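PDB 4MAQ: putative fumarylpyruvate hydrolase from Burkholderia cenocepacia, which is a putative member of the fumarylacetoacetate hydrolase (FAH) family of enzymes, built around mixed beta sheets. Local coordinates for residues Val92-Lys97 with Gly202-Thr207; Asp106-Val111 with Pro185-Ile190; Gly214-Gly219 with Phe234-Lys239; Tyr114-Asp119 with Gly228-Glu233. All coordinates share one frame; numbering follows the deposited sequence.

In the fold
Interactions 1 and 4 are buried near the middle of the chain, while interactions 2 and 3 are only partly buried and lie on opposite sides of its centre. Interaction 1 joins two neighbouring strands edge to edge through backbone hydrogen bonds. Interaction 4 stacks strand 111-122 of that same sheet on strand 230-236 of the five-stranded sheet, through apolar side chains alone. Interaction 3 uses the far end of strand 230-236 and mixes one backbone bond with packing at the surface. Interaction 2 sets a helical turn against helix 186-196 by apolar contacts. It touches interaction 1 where Gly96 N meets His110 O at 2.8 Å.

Interaction 1 of 4, residues Val92-Lys97 with Gly202-Thr207; sequences VVAIGK and GDLIFT
Val92 holds CG2 anti to its carbonyl carbon and CG1 anti to its backbone N (chi1 174°), and this places CG2 over the ring of Phe206. The methyl carbon CG2 of Val92 lies 3.7 Å from the centroid of that ring, almost on its normal, a CH-pi contact. The other branch, Val92 CG1, reaches Leu204 CB at 4.1 Å. Further along the same face, Ala94 CB meets Leu204 CD2 at 3.7 Å. The two strands run antiparallel within the mixed sheet of this FAH-family fold. Val93 and Ile205 form the hydrogen-bonded pair: Val93 N to Ile205 O and Ile205 N to Val93 O are both 2.8 Å. Beyond it, Ile95 N gives a bond to Asp203 O. Ile95 O accepts from Gly202 N at 2.9 Å, so the pairing continues before the start of strand 204-206. The positive phi of Gly202 (106°) suits a glycine. On the other face, Val93 CG2 touches Thr207 CG2 at 3.6 Å, the two side chains crossing at about a right angle. Ile95 CD1 and Ile205 CD1 meet at 4.2 Å. Helix 186-196 covers this face through Val186, Val189 and Ile190. Asp203 turns its carboxylate elsewhere, to a salt bridge with Arg34.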
loop_
_atom_site.group_PDB
_atom_site.type_symbol
_atom_site.label_atom_id
_atom_site.label_comp_id
_atom_site.label_asym_id
_atom_site.label_seq_id
_atom_site.Cartn_x
_atom_site.Cartn_y
_atom_site.Cartn_z
ATOM N N VAL B 92 -5.932 10.105 -13.660
ATOM C CA VAL B 92 -5.533 8.757 -13.250
ATOM C C VAL B 92 -5.272 7.903 -14.499
ATOM O O VAL B 92 -6.081 7.868 -15.439
ATOM C CB VAL B 92 -6.622 8.103 -12.390
ATOM C CG1 VAL B 92 -6.278 6.641 -12.080
ATOM C CG2 VAL B 92 -6.783 8.873 -11.078
ATOM N N VAL B 93 -4.085 7.292 -14.556
ATOM C CA VAL B 93 -3.685 6.423 -15.662
ATOM C C VAL B 93 -3.778 4.971 -15.243
ATOM O O VAL B 93 -3.272 4.596 -14.182
ATOM C CB VAL B 93 -2.229 6.753 -16.074
ATOM C CG1 VAL B 93 -1.870 5.935 -17.290
ATOM C CG2 VAL B 93 -2.078 8.247 -16.380
ATOM N N ALA B 94 -4.471 4.167 -16.045
ATOM C CA ALA B 94 -4.661 2.737 -15.749
ATOM C C ALA B 94 -3.764 1.907 -16.650
ATOM O O ALA B 94 -3.812 2.061 -17.868
ATOM C CB ALA B 94 -6.128 2.357 -15.956
ATOM N N ILE B 95 -2.960 1.020 -16.052
ATOM C CA ILE B 95 -1.958 0.250 -16.798
ATOM C C ILE B 95 -2.532 -1.089 -17.269
ATOM O O ILE B 95 -3.198 -1.795 -16.508
ATOM C CB ILE B 95 -0.732 0.019 -15.888
ATOM C CG1 ILE B 95 -0.142 1.376 -15.462
ATOM C CG2 ILE B 95 0.323 -0.904 -16.525
ATOM C CD1 ILE B 95 0.348 2.255 -16.623
ATOM N N GLY B 96 -2.227 -1.459 -18.509
ATOM C CA GLY B 96 -2.703 -2.732 -19.058
ATOM C C GLY B 96 -1.617 -3.734 -19.439
ATOM O O GLY B 96 -1.932 -4.845 -19.857
ATOM N N LYS B 97 -0.345 -3.395 -19.219
ATOM C CA LYS B 97 0.751 -4.276 -19.624
ATOM C C LYS B 97 1.899 -4.149 -18.655
ATOM O O LYS B 97 2.361 -3.035 -18.367
ATOM C CB LYS B 97 1.229 -3.935 -21.058
ATOM C CG LYS B 97 2.359 -4.797 -21.597
ATOM C CD LYS B 97 2.590 -4.514 -23.071
ATOM C CE LYS B 97 3.042 -3.087 -23.344
ATOM N NZ LYS B 97 3.440 -2.928 -24.766
ATOM N N GLY B 202 -3.186 -3.553 -14.196
ATOM C CA GLY B 202 -3.989 -3.325 -13.015
ATOM C C GLY B 202 -3.520 -2.147 -12.175
ATOM O O GLY B 202 -4.267 -1.677 -11.329
ATOM N N ASP B 203 -2.309 -1.651 -12.422
ATOM C CA ASP B 203 -1.830 -0.477 -11.682
ATOM C C ASP B 203 -2.548 0.803 -12.078
ATOM O O ASP B 203 -2.939 0.992 -13.238
ATOM C CB ASP B 203 -0.314 -0.302 -11.828
ATOM C CG ASP B 203 0.460 -1.361 -11.073
ATOM O OD1 ASP B 203 -0.145 -1.986 -10.158
ATOM O OD2 ASP B 203 1.658 -1.547 -11.351
ATOM N N LEU B 204 -2.748 1.665 -11.075
ATOM C CA LEU B 204 -3.256 3.013 -11.310
ATOM C C LEU B 204 -2.166 3.997 -10.913
ATOM O O LEU B 204 -1.490 3.801 -9.909
ATOM C CB LEU B 204 -4.525 3.311 -10.481
ATOM C CG LEU B 204 -5.748 2.440 -10.777
ATOM C CD1 LEU B 204 -6.880 2.855 -9.829
ATOM C CD2 LEU B 204 -6.184 2.544 -12.227
ATOM N N ILE B 205 -2.028 5.081 -11.693
ATOM C CA ILE B 205 -1.099 6.144 -11.360
ATOM C C ILE B 205 -1.838 7.469 -11.324
ATOM O O ILE B 205 -2.472 7.884 -12.315
ATOM C CB ILE B 205 0.060 6.234 -12.369
ATOM C CG1 ILE B 205 0.789 4.879 -12.522
ATOM C CG2 ILE B 205 1.027 7.341 -11.952
ATOM C CD1 ILE B 205 1.809 4.883 -13.670
ATOM N N PHE B 206 -1.793 8.116 -10.160
ATOM C CA PHE B 206 -2.322 9.468 -9.996
ATOM C C PHE B 206 -1.165 10.404 -10.358
ATOM O O PHE B 206 -0.090 10.327 -9.770
ATOM C CB PHE B 206 -2.699 9.701 -8.538
ATOM C CG PHE B 206 -4.032 9.149 -8.123
ATOM C CD1 PHE B 206 -4.292 7.783 -8.164
ATOM C CD2 PHE B 206 -5.001 10.000 -7.628
ATOM C CE1 PHE B 206 -5.512 7.275 -7.730
ATOM C CE2 PHE B 206 -6.233 9.499 -7.199
ATOM C CZ PHE B 206 -6.480 8.129 -7.241
ATOM N N THR B 207 -1.393 11.260 -11.346
ATOM C CA THR B 207 -0.311 11.966 -12.055
ATOM C C THR B 207 -0.042 13.399 -11.586
ATOM O O THR B 207 0.728 14.131 -12.223
ATOM C CB THR B 207 -0.536 11.969 -13.596
ATOM O OG1 THR B 207 -1.795 12.581 -13.922
ATOM C CG2 THR B 207 -0.524 10.557 -14.136
#

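Interaction 2 of 4, residues Asp106-Val111 with Pro185-Ile190; sequences DALSHV and PVPDVI
The first turn of helix 186-196 packs against the helical turn that leads into strand 111-122, and Ala107 and Pro187 are where the two backbones come closest, with their CA atoms 5.0 Å apart. This close approach is consistent with the small side chain of Ala107. Its CB sits 3.4 Å from the carbonyl oxygen Pro187 O. The same methyl lies 3.7 Å from Ile190 CG2, one helical turn further on, so the methyl rests against both Pro187 and Ile190. Leu108 reaches across beside it. Its CG is 3.9 Å from Pro187 CG, the side chain slanting over the proline ring. Its CD2 meets Val186 CG1 at 4.0 Å, the two side chains at about a right angle. Ile190 makes a second contact with its other branch. CG1 stands anti to the carbonyl carbon (chi1 -70°), and with chi2 near 166° the chain extends to bring CD1 within 3.6 Å of Val111 CG2. The side-chain contacts across the segments are apolar. Within the turn, Ser109 OG donates to Asp106 O at 2.8 Å and His110 N to Ala107 O; Ser109 OG is also bonded to Lys97 NZ. Pro185 occupies the N-cap position of helix 186-196.

The contact lies above the sheet. Val93 of strand 85-95 meets both Val111 and Val186, and Ile205 of strand 204-206 meets Val189 and Ile190. The turn is also tied to the chain just after strand 85-95, where His110 ND1 bonds to Lys97 O.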
loop_
_atom_site.group_PDB
_atom_site.type_symbol
_atom_site.label_atom_id
_atom_site.label_comp_id
_atom_site.label_asym_id
_atom_site.label_seq_id
_atom_site.Cartn_x
_atom_site.Cartn_y
_atom_site.Cartn_z
ATOM N N ASP B 106 8.133 4.033 -25.068
ATOM C CA ASP B 106 7.291 2.827 -25.088
ATOM C C ASP B 106 6.191 2.863 -24.027
ATOM O O ASP B 106 5.352 1.968 -23.968
ATOM C CB ASP B 106 8.160 1.590 -24.819
ATOM C CG ASP B 106 9.242 1.400 -25.864
ATOM O OD1 ASP B 106 8.972 1.678 -27.046
ATOM O OD2 ASP B 106 10.363 0.962 -25.507
ATOM N N ALA B 107 6.218 3.878 -23.177
ATOM C CA ALA B 107 5.381 3.858 -21.982
ATOM C C ALA B 107 3.874 3.899 -22.249
ATOM O O ALA B 107 3.100 3.171 -21.613
ATOM C CB ALA B 107 5.782 4.977 -21.047
ATOM N N LEU B 108 3.453 4.710 -23.219
ATOM C CA LEU B 108 2.024 4.797 -23.499
ATOM C C LEU B 108 1.448 3.471 -24.000
ATOM O O LEU B 108 0.269 3.222 -23.814
ATOM C CB LEU B 108 1.708 5.974 -24.435
ATOM C CG LEU B 108 1.966 7.358 -23.814
ATOM C CD1 LEU B 108 1.675 8.440 -24.844
ATOM C CD2 LEU B 108 1.155 7.593 -22.544
ATOM N N SER B 109 2.276 2.603 -24.586
ATOM C CA SER B 109 1.790 1.282 -24.992
ATOM C C SER B 109 1.409 0.393 -23.821
ATOM O O SER B 109 0.752 -0.627 -24.017
ATOM C CB SER B 109 2.784 0.544 -25.875
ATOM O OG SER B 109 3.825 -0.031 -25.108
ATOM N N HIS B 110 1.847 0.773 -22.618
ATOM C CA HIS B 110 1.469 0.063 -21.398
ATOM C C HIS B 110 0.173 0.564 -20.802
ATOM O O HIS B 110 -0.279 0.002 -19.792
ATOM C CB HIS B 110 2.586 0.181 -20.345
ATOM C CG HIS B 110 3.847 -0.559 -20.720
ATOM N ND1 HIS B 110 4.180 -1.785 -20.174
ATOM C CD2 HIS B 110 4.834 -0.258 -21.600
ATOM C CE1 HIS B 110 5.327 -2.194 -20.691
ATOM N NE2 HIS B 110 5.748 -1.283 -21.553
ATOM N N VAL B 111 -0.410 1.617 -21.374
ATOM C CA VAL B 111 -1.606 2.231 -20.771
ATOM C C VAL B 111 -2.886 1.608 -21.324
ATOM O O VAL B 111 -3.090 1.592 -22.541
ATOM C CB VAL B 111 -1.626 3.752 -21.017
ATOM C CG1 VAL B 111 -2.933 4.383 -20.560
ATOM C CG2 VAL B 111 -0.434 4.395 -20.316
ATOM N N PRO B 185 5.710 14.460 -17.899
ATOM C CA PRO B 185 4.550 13.906 -18.583
ATOM C C PRO B 185 4.320 12.442 -18.250
ATOM O O PRO B 185 5.188 11.762 -17.692
ATOM C CB PRO B 185 4.863 14.063 -20.070
ATOM C CG PRO B 185 6.290 14.450 -20.172
ATOM C CD PRO B 185 6.792 14.864 -18.819
ATOM N N VAL B 186 3.148 11.956 -18.635
ATOM C CA VAL B 186 2.737 10.602 -18.295
ATOM C C VAL B 186 3.769 9.528 -18.701
ATOM O O VAL B 186 4.078 8.667 -17.885
ATOM C CB VAL B 186 1.325 10.315 -18.866
ATOM C CG1 VAL B 186 0.982 8.831 -18.794
ATOM C CG2 VAL B 186 0.298 11.169 -18.132
ATOM N N PRO B 187 4.343 9.589 -19.937
ATOM C CA PRO B 187 5.308 8.527 -20.291
ATOM C C PRO B 187 6.522 8.496 -19.349
ATOM O O PRO B 187 7.036 7.407 -19.047
ATOM C CB PRO B 187 5.764 8.901 -21.718
ATOM C CG PRO B 187 4.670 9.751 -22.267
ATOM C CD PRO B 187 4.055 10.469 -21.089
ATOM N N ASP B 188 6.972 9.664 -18.889
ATOM C CA ASP B 188 8.107 9.714 -17.959
ATOM C C ASP B 188 7.725 9.264 -16.564
ATOM O O ASP B 188 8.500 8.611 -15.902
ATOM C CB ASP B 188 8.716 11.101 -17.887
ATOM C CG ASP B 188 9.327 11.511 -19.184
ATOM O OD1 ASP B 188 10.314 10.894 -19.564
ATOM O OD2 ASP B 188 8.797 12.417 -19.812
ATOM N N VAL B 189 6.514 9.598 -16.128
ATOM C CA VAL B 189 6.040 9.119 -14.836
ATOM C C VAL B 189 6.001 7.582 -14.826
ATOM O O VAL B 189 6.482 6.947 -13.877
ATOM C CB VAL B 189 4.675 9.729 -14.484
ATOM C CG1 VAL B 189 4.151 9.107 -13.204
ATOM C CG2 VAL B 189 4.847 11.229 -14.268
ATOM N N ILE B 190 5.448 6.998 -15.891
ATOM C CA ILE B 190 5.394 5.544 -16.028
ATOM C C ILE B 190 6.804 4.958 -15.971
ATOM O O ILE B 190 7.057 3.991 -15.262
ATOM C CB ILE B 190 4.702 5.137 -17.336
ATOM C CG1 ILE B 190 3.200 5.455 -17.243
ATOM C CG2 ILE B 190 4.985 3.684 -17.694
ATOM C CD1 ILE B 190 2.492 5.398 -18.572
#

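Interaction 3 of 4, residues Gly214-Gly219 with Phe234-Lys239; sequences GALQPG and FVVGAK
Pro218 and Gly219 pass over the end of strand 230-236, and the two touching runs of chain lie nearly at right angles, 96° apart end to end. A single hydrogen bond links them: Gly219 N to Val236 O at 2.8 Å. It is bent, with an angle of 139° at the hydrogen, and the donor sits above the carbonyl plane. Gly219 has a positive phi (94°), a backbone shape at which a CB would press on the carbonyl oxygen of Pro218. Next to this bond, Pro218 CA makes a CA-H...O contact with Gly237 O at 3.3 Å. That oxygen is buried by the contact and has no hydrogen-bonding partner in the model.

Val236 is the main apolar side chain here. With CG1 anti to its backbone N, Val236 points its two branches at different neighbours. CG2 meets Leu216 CD1 at 4.1 Å, and CG1 lies 3.8 Å from Gln217 O. Pro218 packs its ring alongside Lys239, both pointing the same way, with Pro218 CG 3.9 Å from Lys239 CB. Beyond CG the lysine chain is extended and leads away, and its NZ bonds to Asn83. At the outer side, Val235 CG1 comes within 3.8 Å of Gly219 O.

The inner side of the contact rests on strand 221-226, where Val222 touches Leu216, Phe234 and Val236. Leu216 also pairs by backbone with Leu85 of strand 85-95. Tyr78, from a loop, covers Pro218, Val236 and Lys239.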
loop_
_atom_site.group_PDB
_atom_site.type_symbol
_atom_site.label_atom_id
_atom_site.label_comp_id
_atom_site.label_asym_id
_atom_site.label_seq_id
_atom_site.Cartn_x
_atom_site.Cartn_y
_atom_site.Cartn_z
ATOM N N GLY B 214 -7.085 22.332 -1.159
ATOM C CA GLY B 214 -7.782 22.978 -0.052
ATOM C C GLY B 214 -8.635 21.969 0.670
ATOM O O GLY B 214 -8.656 20.799 0.309
ATOM N N ALA B 215 -9.328 22.416 1.711
ATOM C CA ALA B 215 -10.089 21.519 2.589
ATOM C C ALA B 215 -11.496 21.182 2.081
ATOM O O ALA B 215 -12.135 21.980 1.377
ATOM C CB ALA B 215 -10.171 22.127 3.977
ATOM N N LEU B 216 -11.981 20.011 2.494
ATOM C CA LEU B 216 -13.370 19.560 2.306
ATOM C C LEU B 216 -14.012 19.428 3.671
ATOM O O LEU B 216 -13.417 18.844 4.572
ATOM C CB LEU B 216 -13.413 18.194 1.621
ATOM C CG LEU B 216 -12.884 18.148 0.194
ATOM C CD1 LEU B 216 -12.850 16.691 -0.292
ATOM C CD2 LEU B 216 -13.703 19.052 -0.715
ATOM N N GLN B 217 -15.216 19.979 3.820
ATOM C CA GLN B 217 -16.005 19.829 5.029
ATOM C C GLN B 217 -16.997 18.699 4.851
ATOM O O GLN B 217 -17.429 18.427 3.726
ATOM C CB GLN B 217 -16.798 21.107 5.320
ATOM C CG GLN B 217 -15.949 22.356 5.442
ATOM C CD GLN B 217 -14.822 22.167 6.427
ATOM O OE1 GLN B 217 -15.016 21.595 7.501
ATOM N NE2 GLN B 217 -13.627 22.633 6.065
ATOM N N PRO B 218 -17.362 18.017 5.955
ATOM C CA PRO B 218 -18.465 17.064 5.883
ATOM C C PRO B 218 -19.677 17.682 5.192
ATOM O O PRO B 218 -20.039 18.827 5.483
ATOM C CB PRO B 218 -18.754 16.767 7.358
ATOM C CG PRO B 218 -17.445 16.988 8.042
ATOM C CD PRO B 218 -16.847 18.162 7.331
ATOM N N GLY B 219 -20.256 16.964 4.231
ATOM C CA GLY B 219 -21.427 17.452 3.509
ATOM C C GLY B 219 -21.110 18.174 2.212
ATOM O O GLY B 219 -22.022 18.455 1.427
ATOM N N PHE B 234 -19.860 14.025 -6.175
ATOM C CA PHE B 234 -20.108 13.209 -4.969
ATOM C C PHE B 234 -20.249 14.108 -3.763
ATOM O O PHE B 234 -19.921 15.304 -3.821
ATOM C CB PHE B 234 -19.021 12.119 -4.761
ATOM C CG PHE B 234 -17.621 12.631 -4.449
ATOM C CD1 PHE B 234 -17.270 13.045 -3.168
ATOM C CD2 PHE B 234 -16.618 12.610 -5.426
ATOM C CE1 PHE B 234 -15.966 13.454 -2.877
ATOM C CE2 PHE B 234 -15.313 13.007 -5.137
ATOM C CZ PHE B 234 -14.984 13.448 -3.864
ATOM N N VAL B 235 -20.781 13.546 -2.683
ATOM C CA VAL B 235 -20.980 14.282 -1.450
ATOM C C VAL B 235 -20.074 13.681 -0.370
ATOM O O VAL B 235 -20.006 12.458 -0.212
ATOM C CB VAL B 235 -22.479 14.242 -1.017
ATOM C CG1 VAL B 235 -22.690 14.896 0.335
ATOM C CG2 VAL B 235 -23.343 14.934 -2.068
ATOM N N VAL B 236 -19.371 14.535 0.363
ATOM C CA VAL B 236 -18.544 14.089 1.491
ATOM C C VAL B 236 -19.451 13.696 2.656
ATOM O O VAL B 236 -20.401 14.438 2.994
ATOM C CB VAL B 236 -17.585 15.203 1.915
ATOM C CG1 VAL B 236 -16.738 14.773 3.100
ATOM C CG2 VAL B 236 -16.675 15.562 0.745
ATOM N N GLY B 237 -19.180 12.538 3.250
ATOM C CA GLY B 237 -19.980 12.069 4.368
ATOM C C GLY B 237 -19.784 12.859 5.654
ATOM O O GLY B 237 -18.971 13.804 5.739
ATOM N N ALA B 238 -20.546 12.458 6.662
ATOM C CA ALA B 238 -20.517 13.093 7.975
ATOM C C ALA B 238 -19.234 12.701 8.717
ATOM O O ALA B 238 -18.720 11.593 8.570
ATOM C CB ALA B 238 -21.747 12.677 8.794
ATOM N N LYS B 239 -18.745 13.605 9.560
ATOM C CA LYS B 239 -17.595 13.320 10.407
ATOM C C LYS B 239 -17.953 12.254 11.452
ATOM O O LYS B 239 -18.978 12.362 12.127
ATOM C CB LYS B 239 -17.113 14.613 11.068
ATOM C CG LYS B 239 -15.834 14.497 11.873
ATOM C CD LYS B 239 -15.406 15.876 12.372
ATOM C CE LYS B 239 -14.020 15.874 13.006
ATOM N NZ LYS B 239 -13.484 17.259 13.155
#

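Interaction 4 of 4, residues Tyr114-Asp119 with Gly228-Glu233; sequences YGVGVD and GIATFE
Val118 and Phe232 form the tightest part of this contact, with Val118 CG2 3.6 Å from Phe232 CZ. Val116 approaches the same ring differently. Its CG1 lies at the ring edge, near the plane, 3.9 Å from Phe232 CE2. Its other branch, CG2, is 3.9 Å from both Ala230 CB and Ile229 CG2. Phe232 has CG between its backbone N and carbonyl carbon (chi1 67°), which raises the ring from strand 230-236 toward the two valines. Ile229 CG2 also rests 3.9 Å from Gly115 CA. Tyr114 meets the other segment through CB alone, 4.0 Å from Ile229 CG2; its ring packs on helix 154-157 and its OH bonds to His159. The open side belongs to Thr231 and Glu233, which are exposed, and Glu233 forms a salt bridge with Arg221. A classic beta bulge sets both Ile229 and Ala230 opposite Val226.

Strands 111-122 and 230-236 belong to different sheets. Their axes approach to 6.8 Å at 32°, and side chains of one face meet those of the other. Ile89 and Val222 add to the apolar layer round Phe232. With methyl groups and one aromatic ring at the interface, these two segments meet through shape and burial rather than directed polar bonds.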
loop_
_atom_site.group_PDB
_atom_site.type_symbol
_atom_site.label_atom_id
_atom_site.label_comp_id
_atom_site.label_asym_id
_atom_site.label_seq_id
_atom_site.Cartn_x
_atom_site.Cartn_y
_atom_site.Cartn_z
ATOM N N TYR B 114 -7.855 5.654 -18.925
ATOM C CA TYR B 114 -7.763 6.837 -18.086
ATOM C C TYR B 114 -9.023 7.047 -17.274
ATOM O O TYR B 114 -10.124 6.715 -17.721
ATOM C CB TYR B 114 -7.565 8.085 -18.959
ATOM C CG TYR B 114 -6.245 8.058 -19.669
ATOM C CD1 TYR B 114 -6.139 7.476 -20.931
ATOM C CD2 TYR B 114 -5.093 8.599 -19.084
ATOM C CE1 TYR B 114 -4.932 7.405 -21.596
ATOM C CE2 TYR B 114 -3.864 8.532 -19.735
ATOM C CZ TYR B 114 -3.783 7.937 -20.990
ATOM O OH TYR B 114 -2.539 7.916 -21.600
ATOM N N GLY B 115 -8.866 7.701 -16.126
ATOM C CA GLY B 115 -9.991 8.205 -15.373
ATOM C C GLY B 115 -9.606 9.492 -14.673
ATOM O O GLY B 115 -8.511 10.040 -14.897
ATOM N N VAL B 116 -10.503 9.966 -13.821
ATOM C CA VAL B 116 -10.276 11.199 -13.059
ATOM C C VAL B 116 -10.415 10.822 -11.588
ATOM O O VAL B 116 -11.324 10.072 -11.221
ATOM C CB VAL B 116 -11.296 12.300 -13.438
ATOM C CG1 VAL B 116 -11.124 13.530 -12.560
ATOM C CG2 VAL B 116 -11.131 12.631 -14.916
ATOM N N GLY B 117 -9.496 11.304 -10.764
ATOM C CA GLY B 117 -9.486 10.926 -9.361
ATOM C C GLY B 117 -9.302 12.113 -8.454
ATOM O O GLY B 117 -8.926 13.216 -8.904
ATOM N N VAL B 118 -9.558 11.891 -7.171
ATOM C CA VAL B 118 -9.207 12.885 -6.151
ATOM C C VAL B 118 -8.289 12.186 -5.156
ATOM O O VAL B 118 -8.655 11.178 -4.548
ATOM C CB VAL B 118 -10.454 13.448 -5.432
ATOM C CG1 VAL B 118 -10.034 14.568 -4.483
ATOM C CG2 VAL B 118 -11.480 13.948 -6.448
ATOM N N ASP B 119 -7.071 12.702 -5.017
ATOM C CA ASP B 119 -6.183 12.281 -3.943
ATOM C C ASP B 119 -6.679 13.007 -2.694
ATOM O O ASP B 119 -6.577 14.233 -2.595
ATOM C CB ASP B 119 -4.746 12.657 -4.322
ATOM C CG ASP B 119 -3.742 12.467 -3.185
ATOM O OD1 ASP B 119 -4.050 11.766 -2.208
ATOM O OD2 ASP B 119 -2.631 13.037 -3.279
ATOM N N GLY B 228 -12.878 15.612 -21.768
ATOM C CA GLY B 228 -12.818 14.448 -22.643
ATOM C C GLY B 228 -12.642 13.116 -21.935
ATOM O O GLY B 228 -12.761 12.056 -22.566
ATOM N N ILE B 229 -12.359 13.142 -20.625
ATOM C CA ILE B 229 -12.091 11.901 -19.911
ATOM C C ILE B 229 -13.280 11.523 -19.022
ATOM O O ILE B 229 -13.900 10.473 -19.236
ATOM C CB ILE B 229 -10.770 11.959 -19.086
ATOM C CG1 ILE B 229 -9.573 12.303 -19.990
ATOM C CG2 ILE B 229 -10.545 10.674 -18.285
ATOM C CD1 ILE B 229 -9.338 11.347 -21.146
ATOM N N ALA B 230 -13.611 12.379 -18.054
ATOM C CA ALA B 230 -14.764 12.138 -17.173
ATOM C C ALA B 230 -15.060 13.385 -16.382
ATOM O O ALA B 230 -14.184 14.243 -16.209
ATOM C CB ALA B 230 -14.468 10.989 -16.219
ATOM N N THR B 231 -16.291 13.489 -15.895
ATOM C CA THR B 231 -16.607 14.412 -14.815
ATOM C C THR B 231 -17.177 13.588 -13.681
ATOM O O THR B 231 -17.529 12.418 -13.869
ATOM C CB THR B 231 -17.608 15.509 -15.242
ATOM O OG1 THR B 231 -18.836 14.891 -15.652
ATOM C CG2 THR B 231 -17.028 16.345 -16.382
ATOM N N PHE B 232 -17.279 14.189 -12.508
ATOM C CA PHE B 232 -17.830 13.499 -11.358
ATOM C C PHE B 232 -18.564 14.473 -10.449
ATOM O O PHE B 232 -18.367 15.720 -10.513
ATOM C CB PHE B 232 -16.754 12.754 -10.545
ATOM C CG PHE B 232 -15.777 13.659 -9.875
ATOM C CD1 PHE B 232 -16.051 14.234 -8.642
ATOM C CD2 PHE B 232 -14.539 13.935 -10.476
ATOM C CE1 PHE B 232 -15.133 15.086 -8.021
ATOM C CE2 PHE B 232 -13.620 14.790 -9.861
ATOM C CZ PHE B 232 -13.926 15.373 -8.634
ATOM N N GLU B 233 -19.389 13.878 -9.589
ATOM C CA GLU B 233 -20.104 14.606 -8.536
ATOM C C GLU B 233 -20.307 13.645 -7.367
ATOM O O GLU B 233 -20.825 12.559 -7.559
ATOM C CB GLU B 233 -21.442 15.116 -9.073
ATOM C CG GLU B 233 -22.337 15.819 -8.033
ATOM C CD GLU B 233 -23.430 16.677 -8.656
ATOM O OE1 GLU B 233 -23.318 17.067 -9.859
ATOM O OE2 GLU B 233 -24.417 16.981 -7.950
#